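Local atomic coordinates of fimbrial subunit type 1 (Actinomyces oris, PDB entry 3UXF), a protein that is the major subunit of surface fimbriae, probably building their shaft as a covalently polymerised pilin anchored to the cell wall. Residues D186-D191 / T204-I209; A237-V242 / N301-A306; K243-N248 / K295-L300. One frame throughout, in Å; residues are numbered along the deposited sequence.

Interaction 1: D186-D191 / T204-I209; sequences DKQVTD and TITTSI
Lys187 lays the start of its aliphatic chain obliquely across Ile205, with its CG 4.2 Å from Ile205 CG1. The two residues form a non-hydrogen-bonded pair in an antiparallel beta hairpin, strands 185-190 and 201-208, which forms one edge of a five-stranded sheet in a beta-sandwich domain. With CG anti to the backbone N (chi1 -179°) and every later torsion extended, Lys187 runs straight into the buried side. There its NZ is covalently linked to CG of Asn316, an intramolecular isopeptide bond, and also hydrogen-bonds to Asp227, an arrangement resembling the Lys-Asn-acid groups of other Gram-positive pilins. A long, mostly apolar lysine suits this place because its methylenes can pack against isoleucine while its end reaches Asn316 on strand 312-321 of the facing sheet. Branched Ile205 fills the same side, and its CG2 lies 3.7 Å from Asp186 O.

Two hydrogen-bonded pairs flank this one. Asp186 exchanges two backbone bonds with Thr206. Gln188 and Thr204 exchange the other two, Gln188 N lying 2.8 Å from Thr204 O. Asp186, Gln188, Thr204 and Thr206 turn their side chains to the opposite face, where polar residues are appropriate because water takes part in the contact. One water donates to Gln188 OE1 at 2.8 Å and to Thr204 O at 2.9 Å, and accepts from the hydroxyl of Thr206. It thereby links the Gln188 amide, the Thr206 hydroxyl and a main-chain carbonyl across the strands. Further along, a second water bridges the hydroxyls of Thr190 and Thr204, 2.9 Å from Thr190 OG1 and 2.7 Å from Thr204 OG1.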
loop_
_atom_site.group_PDB
_atom_site.type_symbol
_atom_site.label_atom_id
_atom_site.label_comp_id
_atom_site.label_asym_id
_atom_site.label_seq_id
_atom_site.Cartn_x
_atom_site.Cartn_y
_atom_site.Cartn_z
ATOM N N ASP A 186 2.819 2.478 1.166
ATOM C CA ASP A 186 2.579 1.072 0.934
ATOM C C ASP A 186 1.926 0.459 2.157
ATOM O O ASP A 186 2.124 0.957 3.269
ATOM C CB ASP A 186 3.914 0.355 0.700
ATOM C CG ASP A 186 4.579 0.800 -0.608
ATOM O OD1 ASP A 186 4.163 0.293 -1.684
ATOM O OD2 ASP A 186 5.508 1.659 -0.576
ATOM N N LYS A 187 1.076 -0.534 1.919
ATOM C CA LYS A 187 0.514 -1.305 3.034
ATOM C C LYS A 187 0.745 -2.772 2.775
ATOM O O LYS A 187 0.590 -3.229 1.640
ATOM C CB LYS A 187 -0.997 -1.048 3.184
ATOM C CG LYS A 187 -1.578 -1.837 4.367
ATOM C CD LYS A 187 -3.059 -1.351 4.657
ATOM C CE LYS A 187 -3.644 -2.282 5.704
ATOM N NZ LYS A 187 -4.842 -1.705 6.391
ATOM N N GLN A 188 1.127 -3.499 3.821
ATOM C CA GLN A 188 1.276 -4.945 3.732
ATOM C C GLN A 188 0.430 -5.597 4.788
ATOM O O GLN A 188 0.065 -4.985 5.814
ATOM C CB GLN A 188 2.717 -5.331 4.053
ATOM C CG GLN A 188 3.716 -4.735 3.044
ATOM C CD GLN A 188 5.134 -4.855 3.525
ATOM O OE1 GLN A 188 5.639 -3.989 4.237
ATOM N NE2 GLN A 188 5.800 -5.959 3.153
ATOM N N VAL A 189 0.145 -6.869 4.569
ATOM C CA VAL A 189 -0.558 -7.652 5.580
ATOM C C VAL A 189 0.230 -8.924 5.830
ATOM O O VAL A 189 0.805 -9.513 4.901
ATOM C CB VAL A 189 -2.006 -7.983 5.149
ATOM C CG1 VAL A 189 -2.027 -8.823 3.874
ATOM C CG2 VAL A 189 -2.759 -8.736 6.249
ATOM N N THR A 190 0.289 -9.349 7.094
ATOM C CA THR A 190 0.882 -10.631 7.411
ATOM C C THR A 190 -0.220 -11.492 7.991
ATOM O O THR A 190 -0.692 -11.213 9.090
ATOM C CB THR A 190 2.003 -10.477 8.462
ATOM O OG1 THR A 190 3.006 -9.576 7.958
ATOM C CG2 THR A 190 2.654 -11.828 8.742
ATOM N N ASP A 191 -0.665 -12.486 7.226
ATOM C CA ASP A 191 -1.691 -13.402 7.706
ATOM C C ASP A 191 -1.291 -14.834 7.511
ATOM O O ASP A 191 -2.092 -15.724 7.719
ATOM C CB ASP A 191 -3.021 -13.114 7.005
ATOM C CG ASP A 191 -2.895 -13.101 5.490
ATOM O OD1 ASP A 191 -1.947 -13.724 5.010
ATOM O OD2 ASP A 191 -3.694 -12.434 4.799
ATOM N N THR A 204 1.122 -3.574 8.176
ATOM C CA THR A 204 2.315 -2.743 8.251
ATOM C C THR A 204 2.185 -1.688 7.192
ATOM O O THR A 204 2.022 -2.005 6.009
ATOM C CB THR A 204 3.605 -3.556 8.019
ATOM O OG1 THR A 204 3.643 -4.695 8.897
ATOM C CG2 THR A 204 4.857 -2.655 8.216
ATOM N N ILE A 205 2.184 -0.420 7.609
ATOM C CA ILE A 205 2.005 0.692 6.682
ATOM C C ILE A 205 3.306 1.491 6.630
ATOM O O ILE A 205 3.847 1.868 7.650
ATOM C CB ILE A 205 0.879 1.633 7.150
ATOM C CG1 ILE A 205 -0.416 0.847 7.322
ATOM C CG2 ILE A 205 0.730 2.807 6.177
ATOM C CD1 ILE A 205 -1.381 1.575 8.215
ATOM N N THR A 206 3.851 1.716 5.431
ATOM C CA THR A 206 5.136 2.364 5.324
ATOM C C THR A 206 5.001 3.555 4.408
ATOM O O THR A 206 4.568 3.403 3.260
ATOM C CB THR A 206 6.204 1.371 4.771
ATOM O OG1 THR A 206 6.197 0.179 5.571
ATOM C CG2 THR A 206 7.602 1.964 4.856
ATOM N N THR A 207 5.343 4.727 4.924
ATOM C CA THR A 207 5.058 5.984 4.194
ATOM C C THR A 207 6.296 6.867 4.085
ATOM O O THR A 207 6.995 7.124 5.083
ATOM C CB THR A 207 3.948 6.788 4.896
ATOM O OG1 THR A 207 4.250 6.913 6.288
ATOM C CG2 THR A 207 2.635 6.079 4.768
ATOM N N SER A 208 6.532 7.414 2.883
ATOM C CA SER A 208 7.597 8.411 2.721
ATOM C C SER A 208 7.392 9.610 3.637
ATOM O O SER A 208 6.253 9.935 4.043
ATOM C CB SER A 208 7.651 8.886 1.260
ATOM O OG SER A 208 8.099 7.839 0.444
ATOM N N ILE A 209 8.492 10.305 3.931
ATOM C CA ILE A 209 8.477 11.501 4.762
ATOM C C ILE A 209 9.004 12.656 3.893
ATOM O O ILE A 209 10.030 12.502 3.245
ATOM C CB ILE A 209 9.431 11.317 5.954
ATOM C CG1 ILE A 209 8.929 10.158 6.847
ATOM C CG2 ILE A 209 9.520 12.564 6.762
ATOM C CD1 ILE A 209 9.967 9.685 7.868
HETATM O O HOH W 1 6.632 3.039 1.255
HETATM O O HOH W 2 4.378 -1.541 4.438
HETATM O O HOH W 3 2.187 -6.754 7.885
#

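Interaction 2: A237-V242 / N301-A306; sequences ALTPVV and NAKFDA
Thr239 holds its hydroxyl between its own backbone N and carbonyl carbon (chi1 53°), and Asn301 turns CG anti to its carbonyl carbon (chi1 -61°); together these rotations bring Asn301 ND2 to 2.9 Å from Thr239 OG1. The contact lies at the fraying end of an antiparallel strand pair, 241-245 with 295-302, in one sheet of a beta sandwich. Here regular pairing gives way to a loop: Asn301 N donates to Leu238 O at 2.8 Å, one residue earlier in the chain than the register of the strands would predict. The positive phi of Thr239 and the following Pro240, which has no amide hydrogen to give, both fit a chain that is turning rather than running straight.

Asparagine suits the irregularity because its amide can serve several acceptors. The Thr239 hydroxyl lies 31° out of the Asn301 amide plane and takes a moderately bent bond, and the two side chains meet at about a right angle. The same ND2 also makes two weak bonds, a sharply bent one to Thr239 O and a long one to Leu238 O, so one ordinary and two weak bonds hold the amide nitrogen. Leu238 itself sends its side chain away from Asn301, against Ile233, Thr262 and Ala271, which places its apolar end between the sheets while its carbonyl accepts from Asn301 N.

Lys303 folds back toward Asn301, bent at chi2 and chi4, with its CG resting 3.6 Å from Ala237 O. Its length lets the ammonium reach a bridging water that also ties down the loop: this water accepts from Lys303 NZ at 2.7 Å, donates to Ala237 O at 2.7 Å, and lies equally close, 2.7 Å, to Thr239 OG1.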
loop_
_atom_site.group_PDB
_atom_site.type_symbol
_atom_site.label_atom_id
_atom_site.label_comp_id
_atom_site.label_asym_id
_atom_site.label_seq_id
_atom_site.Cartn_x
_atom_site.Cartn_y
_atom_site.Cartn_z
ATOM N N ALA A 237 -8.339 -2.193 19.951
ATOM C CA ALA A 237 -7.258 -3.085 20.352
ATOM C C ALA A 237 -6.245 -3.283 19.252
ATOM O O ALA A 237 -5.941 -4.418 18.869
ATOM C CB ALA A 237 -7.807 -4.449 20.801
ATOM N N LEU A 238 -5.698 -2.171 18.782
ATOM C CA LEU A 238 -4.753 -2.202 17.654
ATOM C C LEU A 238 -3.284 -2.297 18.086
ATOM O O LEU A 238 -2.397 -2.528 17.235
ATOM C CB LEU A 238 -4.981 -0.940 16.809
ATOM C CG LEU A 238 -6.293 -0.908 16.023
ATOM C CD1 LEU A 238 -6.527 0.546 15.521
ATOM C CD2 LEU A 238 -6.349 -1.939 14.887
ATOM N N THR A 239 -2.999 -2.091 19.378
ATOM C CA THR A 239 -1.630 -2.037 19.932
ATOM C C THR A 239 -0.557 -1.573 18.943
ATOM O O THR A 239 0.360 -2.326 18.639
ATOM C CB THR A 239 -1.182 -3.359 20.582
ATOM O OG1 THR A 239 -1.348 -4.456 19.677
ATOM C CG2 THR A 239 -2.042 -3.633 21.813
ATOM N N PRO A 240 -0.676 -0.336 18.463
ATOM C CA PRO A 240 0.226 0.131 17.404
ATOM C C PRO A 240 1.693 0.205 17.851
ATOM O O PRO A 240 1.972 0.489 19.038
ATOM C CB PRO A 240 -0.260 1.551 17.111
ATOM C CG PRO A 240 -1.120 1.930 18.301
ATOM C CD PRO A 240 -1.673 0.684 18.859
ATOM N N VAL A 241 2.591 0.016 16.871
ATOM C CA VAL A 241 4.011 0.265 17.029
ATOM C C VAL A 241 4.374 1.188 15.874
ATOM O O VAL A 241 3.978 0.930 14.732
ATOM C CB VAL A 241 4.829 -1.025 16.947
ATOM C CG1 VAL A 241 6.307 -0.691 17.026
ATOM C CG2 VAL A 241 4.458 -1.919 18.104
ATOM N N VAL A 242 5.070 2.281 16.178
ATOM C CA VAL A 242 5.440 3.274 15.175
ATOM C C VAL A 242 6.948 3.442 15.187
ATOM O O VAL A 242 7.543 3.643 16.237
ATOM C CB VAL A 242 4.796 4.648 15.446
ATOM C CG1 VAL A 242 5.142 5.637 14.323
ATOM C CG2 VAL A 242 3.259 4.470 15.568
ATOM N N ASN A 301 -2.068 -4.128 14.926
ATOM C CA ASN A 301 -2.292 -5.539 15.230
ATOM C C ASN A 301 -3.794 -5.775 15.277
ATOM O O ASN A 301 -4.449 -5.481 16.294
ATOM C CB ASN A 301 -1.614 -5.846 16.554
ATOM C CG ASN A 301 -0.112 -5.597 16.495
ATOM O OD1 ASN A 301 0.659 -6.315 15.798
ATOM N ND2 ASN A 301 0.335 -4.613 17.270
ATOM N N ALA A 302 -4.348 -6.288 14.181
ATOM C CA ALA A 302 -5.782 -6.410 14.031
ATOM C C ALA A 302 -6.286 -7.642 14.761
ATOM O O ALA A 302 -5.758 -8.731 14.597
ATOM C CB ALA A 302 -6.145 -6.498 12.565
ATOM N N LYS A 303 -7.320 -7.454 15.573
ATOM C CA LYS A 303 -7.879 -8.539 16.361
ATOM C C LYS A 303 -9.343 -8.669 16.045
ATOM O O LYS A 303 -9.993 -7.683 15.656
ATOM C CB LYS A 303 -7.773 -8.157 17.831
ATOM C CG LYS A 303 -6.351 -7.934 18.356
ATOM C CD LYS A 303 -5.599 -9.204 18.526
ATOM C CE LYS A 303 -4.345 -8.998 19.403
ATOM N NZ LYS A 303 -3.165 -8.280 18.772
ATOM N N PHE A 304 -9.885 -9.871 16.258
ATOM C CA PHE A 304 -11.257 -10.187 15.898
ATOM C C PHE A 304 -11.940 -10.932 17.040
ATOM O O PHE A 304 -11.284 -11.574 17.835
ATOM C CB PHE A 304 -11.283 -11.129 14.675
ATOM C CG PHE A 304 -10.514 -10.573 13.484
ATOM C CD1 PHE A 304 -11.117 -9.699 12.613
ATOM C CD2 PHE A 304 -9.200 -10.970 13.284
ATOM C CE1 PHE A 304 -10.391 -9.166 11.519
ATOM C CE2 PHE A 304 -8.476 -10.452 12.189
ATOM C CZ PHE A 304 -9.079 -9.559 11.328
ATOM N N ASP A 305 -13.266 -10.908 17.048
ATOM C CA ASP A 305 -13.962 -11.939 17.821
ATOM C C ASP A 305 -13.671 -13.262 17.128
ATOM O O ASP A 305 -13.651 -13.322 15.884
ATOM C CB ASP A 305 -15.462 -11.691 17.801
ATOM C CG ASP A 305 -15.852 -10.465 18.595
ATOM O OD1 ASP A 305 -15.220 -10.218 19.657
ATOM O OD2 ASP A 305 -16.785 -9.756 18.159
ATOM N N ALA A 306 -13.496 -14.313 17.910
ATOM C CA ALA A 306 -13.192 -15.618 17.341
ATOM C C ALA A 306 -14.167 -16.032 16.262
ATOM O O ALA A 306 -13.727 -16.573 15.242
ATOM C CB ALA A 306 -13.109 -16.690 18.434
HETATM O O HOH W 4 -3.701 -5.803 19.621
#

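Interaction 3: K243-N248 / K295-L300; sequences KIVGQN and KLQVTL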
loop_
_atom_site.group_PDB
_atom_site.type_symbol
_atom_site.label_atom_id
_atom_site.label_comp_id
_atom_site.label_asym_id
_atom_site.label_seq_id
_atom_site.Cartn_x
_atom_site.Cartn_y
_atom_site.Cartn_z
ATOM N N LYS A 243 7.543 3.349 14.014
ATOM C CA LYS A 243 8.999 3.467 13.871
ATOM C C LYS A 243 9.365 4.404 12.749
ATOM O O LYS A 243 8.594 4.623 11.815
ATOM C CB LYS A 243 9.612 2.111 13.521
ATOM C CG LYS A 243 9.330 1.001 14.580
ATOM C CD LYS A 243 10.046 -0.267 14.173
ATOM C CE LYS A 243 9.885 -1.312 15.246
ATOM N NZ LYS A 243 10.705 -2.516 14.883
ATOM N N ILE A 244 10.592 4.901 12.797
ATOM C CA ILE A 244 11.180 5.489 11.601
ATOM C C ILE A 244 12.175 4.448 11.120
ATOM O O ILE A 244 13.059 4.060 11.880
ATOM C CB ILE A 244 11.882 6.809 11.925
ATOM C CG1 ILE A 244 10.889 7.839 12.465
ATOM C CG2 ILE A 244 12.568 7.373 10.640
ATOM C CD1 ILE A 244 11.551 9.181 12.875
ATOM N N VAL A 245 12.006 3.972 9.884
ATOM C CA VAL A 245 12.847 2.905 9.327
ATOM C C VAL A 245 13.740 3.448 8.241
ATOM O O VAL A 245 13.562 4.560 7.798
ATOM C CB VAL A 245 12.032 1.702 8.793
ATOM C CG1 VAL A 245 11.197 1.089 9.952
ATOM C CG2 VAL A 245 11.113 2.084 7.648
ATOM N N GLY A 246 14.687 2.622 7.815
ATOM C CA GLY A 246 15.686 3.073 6.855
ATOM C C GLY A 246 17.019 2.634 7.411
ATOM O O GLY A 246 17.114 1.522 7.951
ATOM N N GLN A 247 18.025 3.496 7.317
ATOM C CA GLN A 247 19.388 3.144 7.726
ATOM C C GLN A 247 19.448 2.561 9.142
ATOM O O GLN A 247 19.829 1.400 9.326
ATOM C CB GLN A 247 20.317 4.362 7.584
ATOM C CG GLN A 247 20.243 5.017 6.189
ATOM C CD GLN A 247 20.770 6.462 6.135
ATOM O OE1 GLN A 247 21.338 6.981 7.105
ATOM N NE2 GLN A 247 20.578 7.113 4.986
ATOM N N ASN A 248 19.070 3.370 10.128
ATOM C CA ASN A 248 19.122 2.964 11.531
ATOM C C ASN A 248 17.801 3.233 12.210
ATOM O O ASN A 248 17.519 4.372 12.613
ATOM C CB ASN A 248 20.165 3.764 12.270
ATOM C CG ASN A 248 21.546 3.562 11.705
ATOM O OD1 ASN A 248 21.982 2.415 11.475
ATOM N ND2 ASN A 248 22.244 4.674 11.458
ATOM N N LYS A 295 11.578 6.263 6.248
ATOM C CA LYS A 295 10.104 6.259 6.130
ATOM C C LYS A 295 9.478 6.054 7.488
ATOM O O LYS A 295 10.135 5.545 8.414
ATOM C CB LYS A 295 9.667 5.126 5.216
ATOM C CG LYS A 295 10.037 5.428 3.750
ATOM C CD LYS A 295 9.501 4.371 2.843
ATOM C CE LYS A 295 9.858 4.678 1.396
ATOM N NZ LYS A 295 8.664 4.981 0.563
ATOM N N LEU A 296 8.211 6.430 7.632
ATOM C CA LEU A 296 7.481 6.033 8.856
ATOM C C LEU A 296 6.898 4.641 8.641
ATOM O O LEU A 296 6.411 4.315 7.575
ATOM C CB LEU A 296 6.359 7.027 9.221
ATOM C CG LEU A 296 5.931 6.960 10.709
ATOM C CD1 LEU A 296 6.913 7.596 11.649
ATOM C CD2 LEU A 296 4.545 7.568 10.905
ATOM N N GLN A 297 6.967 3.804 9.673
ATOM C CA GLN A 297 6.383 2.486 9.585
ATOM C C GLN A 297 5.421 2.319 10.769
ATOM O O GLN A 297 5.802 2.409 11.948
ATOM C CB GLN A 297 7.458 1.389 9.655
ATOM C CG GLN A 297 6.913 0.011 9.522
ATOM C CD GLN A 297 7.923 -1.029 9.981
ATOM O OE1 GLN A 297 8.096 -1.265 11.197
ATOM N NE2 GLN A 297 8.623 -1.621 9.028
ATOM N N VAL A 298 4.161 2.081 10.434
ATOM C CA VAL A 298 3.123 1.876 11.437
ATOM C C VAL A 298 2.702 0.402 11.398
ATOM O O VAL A 298 2.267 -0.092 10.369
ATOM C CB VAL A 298 1.908 2.790 11.144
ATOM C CG1 VAL A 298 0.707 2.406 12.016
ATOM C CG2 VAL A 298 2.253 4.252 11.370
ATOM N N THR A 299 2.728 -0.257 12.550
ATOM C CA THR A 299 2.252 -1.649 12.634
ATOM C C THR A 299 0.955 -1.601 13.417
ATOM O O THR A 299 0.937 -0.998 14.511
ATOM C CB THR A 299 3.271 -2.539 13.364
ATOM O OG1 THR A 299 4.513 -2.519 12.651
ATOM C CG2 THR A 299 2.751 -3.981 13.438
ATOM N N LEU A 300 -0.103 -2.173 12.832
ATOM C CA LEU A 300 -1.406 -2.295 13.502
ATOM C C LEU A 300 -1.653 -3.760 13.714
ATOM O O LEU A 300 -1.484 -4.567 12.786
ATOM C CB LEU A 300 -2.516 -1.659 12.666
ATOM C CG LEU A 300 -2.368 -0.144 12.424
ATOM C CD1 LEU A 300 -3.569 0.367 11.570
ATOM C CD2 LEU A 300 -2.226 0.614 13.751
HETATM O O HOH W 5 9.126 -3.327 12.532
#
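Lys295 begins its strand paired with Val245 through two backbone bonds, Val245 N lying 2.9 Å from Lys295 O. Over this pair Val245 CG2 lies 4.2 Å from Lys295 CB. Beyond CB the lysine chain leads away from Val245, long enough to carry its NZ to the hydroxyls of Ser208 and Ser183, which supply polar partners for a buried ammonium.

Leu296 comes next, turned to the other face beside Ile244 in a non-hydrogen-bonded pair. Its CG is anti to the backbone N (chi1 -159°), and a bend at chi2 (75°) swings CD1 back over the neighbouring strand, 3.4 Å from Lys243 O and 4.1 Å from Ile244 CG1. Two branched apolar residues are well placed here, since this is the inward face of a beta sandwich, where Leu296 also meets Val225 of the opposing sheet. The short segments 243-245 and 295-300 run 134° apart, a marked twist on their antiparallel course.

Gln297 returns to the first face and exchanges backbone bonds with Lys243. With CG anti to the backbone N, its aliphatic chain is extended, and the residue does two jobs. Its aliphatic part takes Val245 across it at about a right angle, CG1 of the valine sitting 3.8 Å from Gln297 CB. The side chain also lies alongside that of Lys243, pointing the same way, with Gln297 OE1 3.7 Å from Lys243 CD. Both polar ends reach a shared water, which donates to Gln297 OE1 at 2.7 Å and accepts from Lys243 NZ; that ammonium is also salt-bridged to Glu249.

How the interactions relate
All three contacts belong to one antiparallel sheet of the middle part of this elongated chain, with strand order 185-190, 201-208, 295-302, 241-245, 250-251. Interaction 1 is the hairpin at one edge and comes first in sequence. Interactions 2 and 3 both lie on the pairing of 241-245 with 295-302, interaction 3 closing the shorter loop. Centres of interactions 1 and 3 are about 9 Å apart, joined through neighbouring strands 201-208 and 295-302; the centre of interaction 2 is about 15 Å from that of interaction 1 and about 18 Å from that of interaction 3, though 2 and 3 touch through Val241 and Thr299. The sheet thus connects the isopeptide-bearing edge strand continuously to the frayed strand end.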